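Local coordinates for protein peptide amidase (Stenotrophomonas maltophilia, PDB 1M22) that probably hydrolyses amide bonds as a peptide amidase of the amidase signature family, using a serine nucleophile with a second serine and a lysine, at residues A[176-190]-A[217-229]. Sequence-based numbering, arbitrary orientation.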
ATOM      1  N   ASN A 176      -7.507   9.214 -10.201  1.00  6.59           N
ATOM      2  CA  ASN A 176      -6.880   9.164 -11.518  1.00  6.35           C
ATOM      3  C   ASN A 176      -5.789  10.220 -11.722  1.00  6.73           C
ATOM      4  O   ASN A 176      -5.710  10.862 -12.777  1.00  7.96           O
ATOM      5  CB  ASN A 176      -7.941   9.265 -12.624  1.00  7.22           C
ATOM      6  CG  ASN A 176      -8.767   7.993 -12.756  1.00  8.48           C
ATOM      7  OD1 ASN A 176      -9.883   7.900 -12.239  1.00 12.17           O
ATOM      8  ND2 ASN A 176      -8.216   7.003 -13.444  1.00  7.06           N
ATOM      9  N   LEU A 177      -4.938  10.380 -10.711  1.00  7.00           N
ATOM     10  CA  LEU A 177      -3.824  11.320 -10.778  1.00  7.40           C
ATOM     11  C   LEU A 177      -2.581  10.631 -11.346  1.00  6.78           C
ATOM     12  O   LEU A 177      -1.561  11.269 -11.587  1.00  7.79           O
ATOM     13  CB  LEU A 177      -3.503  11.881  -9.392  1.00  7.43           C
ATOM     14  CG  LEU A 177      -4.626  12.613  -8.657  1.00  7.45           C
ATOM     15  CD1 LEU A 177      -4.066  13.221  -7.382  1.00  9.11           C
ATOM     16  CD2 LEU A 177      -5.223  13.702  -9.538  1.00  9.00           C
ATOM     17  N   ALA A 178      -2.676   9.317 -11.532  1.00  6.67           N
ATOM     18  CA  ALA A 178      -1.597   8.515 -12.099  1.00  6.77           C
ATOM     19  C   ALA A 178      -2.199   7.177 -12.503  1.00  6.37           C
ATOM     20  O   ALA A 178      -3.334   6.874 -12.148  1.00  6.85           O
ATOM     21  CB  ALA A 178      -0.487   8.303 -11.076  1.00  8.87           C
ATOM     22  N   SER A 179      -1.444   6.383 -13.253  1.00  6.63           N
ATOM     23  CA  SER A 179      -1.931   5.075 -13.677  1.00  7.41           C
ATOM     24  C   SER A 179      -2.000   4.134 -12.482  1.00  7.11           C
ATOM     25  O   SER A 179      -3.026   3.499 -12.243  1.00  7.20           O
ATOM     26  CB  SER A 179      -1.004   4.483 -14.738  1.00  7.99           C
ATOM     27  OG  SER A 179      -1.316   3.124 -14.983  1.00 10.67           O
ATOM     28  N   VAL A 180      -0.898   4.060 -11.743  1.00  6.15           N
ATOM     29  CA  VAL A 180      -0.785   3.205 -10.566  1.00  5.84           C
ATOM     30  C   VAL A 180       0.122   3.889  -9.546  1.00  5.39           C
ATOM     31  O   VAL A 180       0.723   4.928  -9.834  1.00  6.20           O
ATOM     32  CB  VAL A 180      -0.169   1.834 -10.931  1.00  6.57           C
ATOM     33  CG1 VAL A 180      -1.103   1.071 -11.858  1.00  8.58           C
ATOM     34  CG2 VAL A 180       1.188   2.032 -11.600  1.00  8.63           C
ATOM     35  N   ALA A 181       0.229   3.304  -8.360  1.00  5.97           N
ATOM     36  CA  ALA A 181       1.074   3.861  -7.312  1.00  6.17           C
ATOM     37  C   ALA A 181       1.644   2.765  -6.426  1.00  6.08           C
ATOM     38  O   ALA A 181       1.178   1.623  -6.444  1.00  7.04           O
ATOM     39  CB  ALA A 181       0.281   4.852  -6.459  1.00  6.39           C
ATOM     40  N   ILE A 182       2.671   3.123  -5.662  1.00  5.55           N
ATOM     41  CA  ILE A 182       3.302   2.194  -4.737  1.00  6.07           C
ATOM     42  C   ILE A 182       3.088   2.714  -3.321  1.00  6.31           C
ATOM     43  O   ILE A 182       3.267   3.910  -3.047  1.00  6.84           O
ATOM     44  CB  ILE A 182       4.834   2.083  -4.958  1.00  6.03           C
ATOM     45  CG1 ILE A 182       5.151   1.735  -6.414  1.00  8.29           C
ATOM     46  CG2 ILE A 182       5.410   1.022  -4.025  1.00  6.49           C
ATOM     47  CD1 ILE A 182       4.602   0.403  -6.868  1.00  8.39           C
ATOM     48  N   GLY A 183       2.688   1.817  -2.430  1.00  5.67           N
ATOM     49  CA  GLY A 183       2.513   2.182  -1.037  1.00  5.80           C
ATOM     50  C   GLY A 183       3.355   1.227  -0.213  1.00  5.45           C
ATOM     51  O   GLY A 183       4.098   0.417  -0.770  1.00  6.09           O
ATOM     52  N   THR A 184       3.280   1.341   1.109  1.00  5.54           N
ATOM     53  CA  THR A 184       3.998   0.422   1.987  1.00  4.65           C
ATOM     54  C   THR A 184       3.084   0.087   3.152  1.00  5.89           C
ATOM     55  O   THR A 184       2.206   0.874   3.515  1.00  6.12           O
ATOM     56  CB  THR A 184       5.339   0.990   2.562  1.00  6.29           C
ATOM     57  OG1 THR A 184       5.066   1.982   3.559  1.00  7.49           O
ATOM     58  CG2 THR A 184       6.202   1.578   1.462  1.00  7.34           C
ATOM     59  N   GLU A 185       3.278  -1.097   3.720  1.00  5.84           N
ATOM     60  CA  GLU A 185       2.472  -1.519   4.850  1.00  6.37           C
ATOM     61  C   GLU A 185       3.312  -2.157   5.940  1.00  6.96           C
ATOM     62  O   GLU A 185       4.245  -2.920   5.667  1.00  8.58           O
ATOM     63  CB  GLU A 185       1.382  -2.520   4.420  1.00  6.35           C
ATOM     64  CG  GLU A 185       0.573  -3.059   5.616  1.00  7.32           C
ATOM     65  CD  GLU A 185      -0.823  -3.572   5.266  1.00  7.82           C
ATOM     66  OE1 GLU A 185      -1.423  -3.099   4.275  1.00  8.03           O
ATOM     67  OE2 GLU A 185      -1.338  -4.435   6.013  1.00  8.43           O
ATOM     68  N   THR A 186       2.977  -1.813   7.176  1.00  7.47           N
ATOM     69  CA  THR A 186       3.610  -2.385   8.353  1.00  7.06           C
ATOM     70  C   THR A 186       2.441  -3.115   9.025  1.00  7.58           C
ATOM     71  O   THR A 186       2.556  -4.276   9.405  1.00  8.44           O
ATOM     72  CB  THR A 186       4.211  -1.291   9.243  1.00  8.55           C
ATOM     73  OG1 THR A 186       5.259  -0.630   8.516  1.00 11.05           O
ATOM     74  CG2 THR A 186       4.787  -1.894  10.517  1.00 11.30           C
ATOM     75  N   ASP A 187       1.309  -2.428   9.150  1.00  8.59           N
ATOM     76  CA  ASP A 187       0.087  -3.036   9.677  1.00  7.61           C
ATOM     77  C   ASP A 187      -1.129  -2.222   9.230  1.00  8.60           C
ATOM     78  O   ASP A 187      -1.557  -1.283   9.909  1.00 10.05           O
ATOM     79  CB  ASP A 187       0.091  -3.160  11.206  1.00  8.66           C
ATOM     80  CG  ASP A 187      -1.037  -4.060  11.709  1.00 10.78           C
ATOM     81  OD1 ASP A 187      -2.099  -4.111  11.054  1.00 11.53           O
ATOM     82  OD2 ASP A 187      -0.875  -4.721  12.755  1.00 12.48           O
ATOM     83  N   GLY A 188      -1.655  -2.586   8.063  1.00  7.22           N
ATOM     84  CA  GLY A 188      -2.826  -1.936   7.500  1.00  7.72           C
ATOM     85  C   GLY A 188      -2.589  -0.778   6.545  1.00  7.26           C
ATOM     86  O   GLY A 188      -3.522  -0.368   5.847  1.00  8.09           O
ATOM     87  N   SER A 189      -1.358  -0.274   6.474  1.00  6.52           N
ATOM     88  CA  SER A 189      -1.056   0.893   5.642  1.00  6.94           C
ATOM     89  C   SER A 189      -1.258   0.829   4.133  1.00  6.06           C
ATOM     90  O   SER A 189      -1.169   1.861   3.464  1.00  6.44           O
ATOM     91  CB  SER A 189       0.348   1.406   5.947  1.00  8.42           C
ATOM     92  OG  SER A 189       0.350   2.107   7.182  1.00 17.00           O
ATOM     93  N   ILE A 190      -1.485  -0.360   3.583  1.00  5.35           N
ATOM     94  CA  ILE A 190      -1.787  -0.456   2.159  1.00  5.01           C
ATOM     95  C   ILE A 190      -3.263  -0.813   2.004  1.00  5.36           C
ATOM     96  O   ILE A 190      -4.023  -0.074   1.382  1.00  6.74           O
ATOM     97  CB  ILE A 190      -0.952  -1.535   1.421  1.00  5.00           C
ATOM     98  CG1 ILE A 190       0.468  -1.019   1.173  1.00  6.39           C
ATOM     99  CG2 ILE A 190      -1.618  -1.893   0.081  1.00  7.02           C
ATOM    100  CD1 ILE A 190       1.406  -2.059   0.600  1.00  6.99           C
ATOM    101  N   ILE A 217      10.018   0.862   9.449  1.00  9.19           N
ATOM    102  CA  ILE A 217       9.382   0.778  10.750  1.00  9.85           C
ATOM    103  C   ILE A 217       9.847  -0.591  11.240  1.00  9.40           C
ATOM    104  O   ILE A 217      10.629  -0.680  12.176  1.00 11.97           O
ATOM    105  CB  ILE A 217       7.837   0.786  10.746  1.00  7.82           C
ATOM    106  CG1 ILE A 217       7.305   2.165  10.351  1.00 10.07           C
ATOM    107  CG2 ILE A 217       7.337   0.454  12.160  1.00  9.88           C
ATOM    108  CD1 ILE A 217       5.788   2.259  10.352  1.00 11.04           C
ATOM    109  N   SER A 218       9.426  -1.650  10.552  1.00  8.60           N
ATOM    110  CA  SER A 218       9.750  -3.021  10.951  1.00  8.25           C
ATOM    111  C   SER A 218      10.299  -3.942   9.854  1.00  8.29           C
ATOM    112  O   SER A 218       9.642  -4.167   8.837  1.00  9.80           O
ATOM    113  CB  SER A 218       8.484  -3.648  11.535  1.00 10.02           C
ATOM    114  OG  SER A 218       8.584  -5.052  11.660  1.00 10.15           O
ATOM    115  N   PHE A 219      11.486  -4.504  10.053  1.00  8.14           N
ATOM    116  CA  PHE A 219      11.995  -5.412   9.036  1.00  8.67           C
ATOM    117  C   PHE A 219      11.190  -6.710   9.047  1.00  8.10           C
ATOM    118  O   PHE A 219      11.160  -7.439   8.057  1.00  7.90           O
ATOM    119  CB  PHE A 219      13.496  -5.683   9.223  1.00 11.44           C
ATOM    120  CG  PHE A 219      13.877  -6.155  10.592  1.00 12.84           C
ATOM    121  CD1 PHE A 219      13.565  -7.439  11.019  1.00 12.87           C
ATOM    122  CD2 PHE A 219      14.579  -5.317  11.448  1.00 14.59           C
ATOM    123  CE1 PHE A 219      13.952  -7.882  12.285  1.00 16.19           C
ATOM    124  CE2 PHE A 219      14.970  -5.750  12.714  1.00 16.05           C
ATOM    125  CZ  PHE A 219      14.656  -7.032  13.132  1.00 14.91           C
ATOM    126  N   SER A 220      10.514  -6.994  10.155  1.00  7.23           N
ATOM    127  CA  SER A 220       9.703  -8.200  10.243  1.00  7.06           C
ATOM    128  C   SER A 220       8.379  -8.102   9.481  1.00  7.03           C
ATOM    129  O   SER A 220       7.899  -9.106   8.947  1.00  8.72           O
ATOM    130  CB  SER A 220       9.395  -8.535  11.708  1.00  7.56           C
ATOM    131  OG  SER A 220      10.563  -8.944  12.402  1.00 10.27           O
ATOM    132  N   GLN A 221       7.801  -6.903   9.407  1.00  7.02           N
ATOM    133  CA  GLN A 221       6.496  -6.727   8.765  1.00  6.15           C
ATOM    134  C   GLN A 221       6.420  -5.810   7.549  1.00  6.59           C
ATOM    135  O   GLN A 221       5.484  -5.914   6.761  1.00  6.58           O
ATOM    136  CB  GLN A 221       5.487  -6.233   9.814  1.00  6.71           C
ATOM    137  CG  GLN A 221       5.398  -7.151  11.030  1.00  7.99           C
ATOM    138  CD  GLN A 221       4.418  -6.699  12.106  1.00  7.13           C
ATOM    139  OE1 GLN A 221       4.425  -7.235  13.213  1.00  8.19           O
ATOM    140  NE2 GLN A 221       3.568  -5.726  11.788  1.00  7.22           N
ATOM    141  N   ASP A 222       7.391  -4.920   7.396  1.00  6.01           N
ATOM    142  CA  ASP A 222       7.388  -3.956   6.297  1.00  6.30           C
ATOM    143  C   ASP A 222       7.435  -4.528   4.895  1.00  5.86           C
ATOM    144  O   ASP A 222       8.156  -5.480   4.622  1.00  6.79           O
ATOM    145  CB  ASP A 222       8.602  -3.025   6.380  1.00  8.44           C
ATOM    146  CG  ASP A 222       8.479  -1.941   7.434  1.00 11.36           C
ATOM    147  OD1 ASP A 222       7.574  -1.988   8.290  1.00 10.39           O
ATOM    148  OD2 ASP A 222       9.333  -1.026   7.393  1.00 14.35           O
ATOM    149  N   THR A 223       6.671  -3.920   3.997  1.00  5.88           N
ATOM    150  CA  THR A 223       6.745  -4.273   2.590  1.00  6.63           C
ATOM    151  C   THR A 223       6.035  -3.259   1.728  1.00  5.19           C
ATOM    152  O   THR A 223       5.016  -2.685   2.118  1.00  5.82           O
ATOM    153  CB  THR A 223       6.177  -5.666   2.245  1.00  6.29           C
ATOM    154  OG1 THR A 223       6.413  -5.923   0.850  1.00  7.68           O
ATOM    155  CG2 THR A 223       4.685  -5.737   2.517  1.00  8.37           C
ATOM    156  N   ALA A 224       6.610  -3.014   0.562  1.00  5.90           N
ATOM    157  CA  ALA A 224       6.004  -2.122  -0.403  1.00  5.79           C
ATOM    158  C   ALA A 224       4.992  -2.988  -1.149  1.00  6.85           C
ATOM    159  O   ALA A 224       5.060  -4.223  -1.118  1.00  6.25           O
ATOM    160  CB  ALA A 224       7.051  -1.585  -1.367  1.00  6.77           C
ATOM    161  N   GLY A 225       4.048  -2.342  -1.814  1.00  5.44           N
ATOM    162  CA  GLY A 225       3.048  -3.081  -2.554  1.00  6.26           C
ATOM    163  C   GLY A 225       2.313  -2.162  -3.499  1.00  5.80           C
ATOM    164  O   GLY A 225       2.302  -0.945  -3.304  1.00  5.94           O
ATOM    165  N   PRO A 226       1.676  -2.715  -4.535  1.00  4.52           N
ATOM    166  CA  PRO A 226       0.941  -1.906  -5.506  1.00  6.35           C
ATOM    167  C   PRO A 226      -0.433  -1.444  -5.047  1.00  5.04           C
ATOM    168  O   PRO A 226      -1.097  -2.096  -4.240  1.00  6.85           O
ATOM    169  CB  PRO A 226       0.846  -2.833  -6.709  1.00  8.34           C
ATOM    170  CG  PRO A 226       0.667  -4.170  -6.060  1.00  8.90           C
ATOM    171  CD  PRO A 226       1.678  -4.137  -4.924  1.00  6.88           C
ATOM    172  N   MET A 227      -0.838  -0.298  -5.578  1.00  6.42           N
ATOM    173  CA  MET A 227      -2.147   0.282  -5.324  1.00  6.37           C
ATOM    174  C   MET A 227      -2.614   0.683  -6.720  1.00  5.93           C
ATOM    175  O   MET A 227      -1.902   1.368  -7.462  1.00  6.89           O
ATOM    176  CB  MET A 227      -2.013   1.457  -4.358  1.00  8.59           C
ATOM    177  CG  MET A 227      -1.461   0.969  -3.014  1.00  9.79           C
ATOM    178  SD  MET A 227      -1.209   2.194  -1.721  1.00 11.01           S
ATOM    179  CE  MET A 227      -2.844   2.266  -0.970  1.00 10.19           C
ATOM    180  N   ALA A 228      -3.802   0.216  -7.083  1.00  5.10           N
ATOM    181  CA  ALA A 228      -4.332   0.435  -8.418  1.00  5.57           C
ATOM    182  C   ALA A 228      -5.843   0.368  -8.417  1.00  5.30           C
ATOM    183  O   ALA A 228      -6.453  -0.063  -7.445  1.00  6.11           O
ATOM    184  CB  ALA A 228      -3.772  -0.631  -9.354  1.00  6.77           C
ATOM    185  N   ARG A 229      -6.452   0.778  -9.522  1.00  5.83           N
ATOM    186  CA  ARG A 229      -7.902   0.750  -9.608  1.00  7.07           C
ATOM    187  C   ARG A 229      -8.423  -0.641  -9.946  1.00  7.96           C
ATOM    188  O   ARG A 229      -9.600  -0.933  -9.729  1.00  9.03           O
ATOM    189  CB  ARG A 229      -8.384   1.760 -10.650  1.00  6.70           C
ATOM    190  CG  ARG A 229      -8.170   3.211 -10.236  1.00  7.55           C
ATOM    191  CD  ARG A 229      -8.503   4.161 -11.377  1.00  7.63           C
ATOM    192  NE  ARG A 229      -7.623   3.950 -12.522  1.00  8.42           N
ATOM    193  CZ  ARG A 229      -6.392   4.442 -12.626  1.00  8.28           C
ATOM    194  NH1 ARG A 229      -5.881   5.193 -11.658  1.00  8.52           N
ATOM    195  NH2 ARG A 229      -5.661   4.164 -13.698  1.00 10.21           N
TER
HETATM  196  O   HOH W   1      -4.849   1.545 -11.667  1.00  8.05           O
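Asp-222 OD1 takes two bonds from opposite faces of its carboxylate: the hydroxyl OG1 of Thr-186 donates to it at 2.7 Å, and the backbone N of Ser-218 reaches it at 2.9 Å. Its other oxygen, OD2, receives Ile-217 N on the syn lone pair, which should hold the carboxylate against rotation. A chi1 of -64° sets Thr-186 OG1 beside the backbone N, where it meets Asp-222 and Ile-217 CD1, and CG2 packs on Ile-217 CG2. The extended Gln-221 side chain brings NE2 to Thr-186 O at 3.0 Å; this oxygen lies in the Gln-221 amide plane, while NE2 comes in from above the carbonyl plane.

From here strands 180-185 and 223-228 run antiparallel, joined by paired bonds at Glu-185/Thr-223, Gly-183/Gly-225 and Ala-181/Met-227. Gly-183 and Gly-225, lacking side chains on the face carrying Met-227, let Met-227 SD and Ile-190 CD1 lie against the backbone, 3.8 Å from Gly-183 CA and 3.6 Å from Gly-225 N. At the far end Arg-229 NH1 donates to Ala-178 O in the guanidinium plane. Thr-184 OG1 hydrogen-bonds active-site Lys-86 NZ. Just beyond strand 180-185 of the central mixed sheet, the nucleophile Ser-189 forms with Ser-165 and Lys-86 the Ser-Ser-Lys triad of amidase signature enzymes.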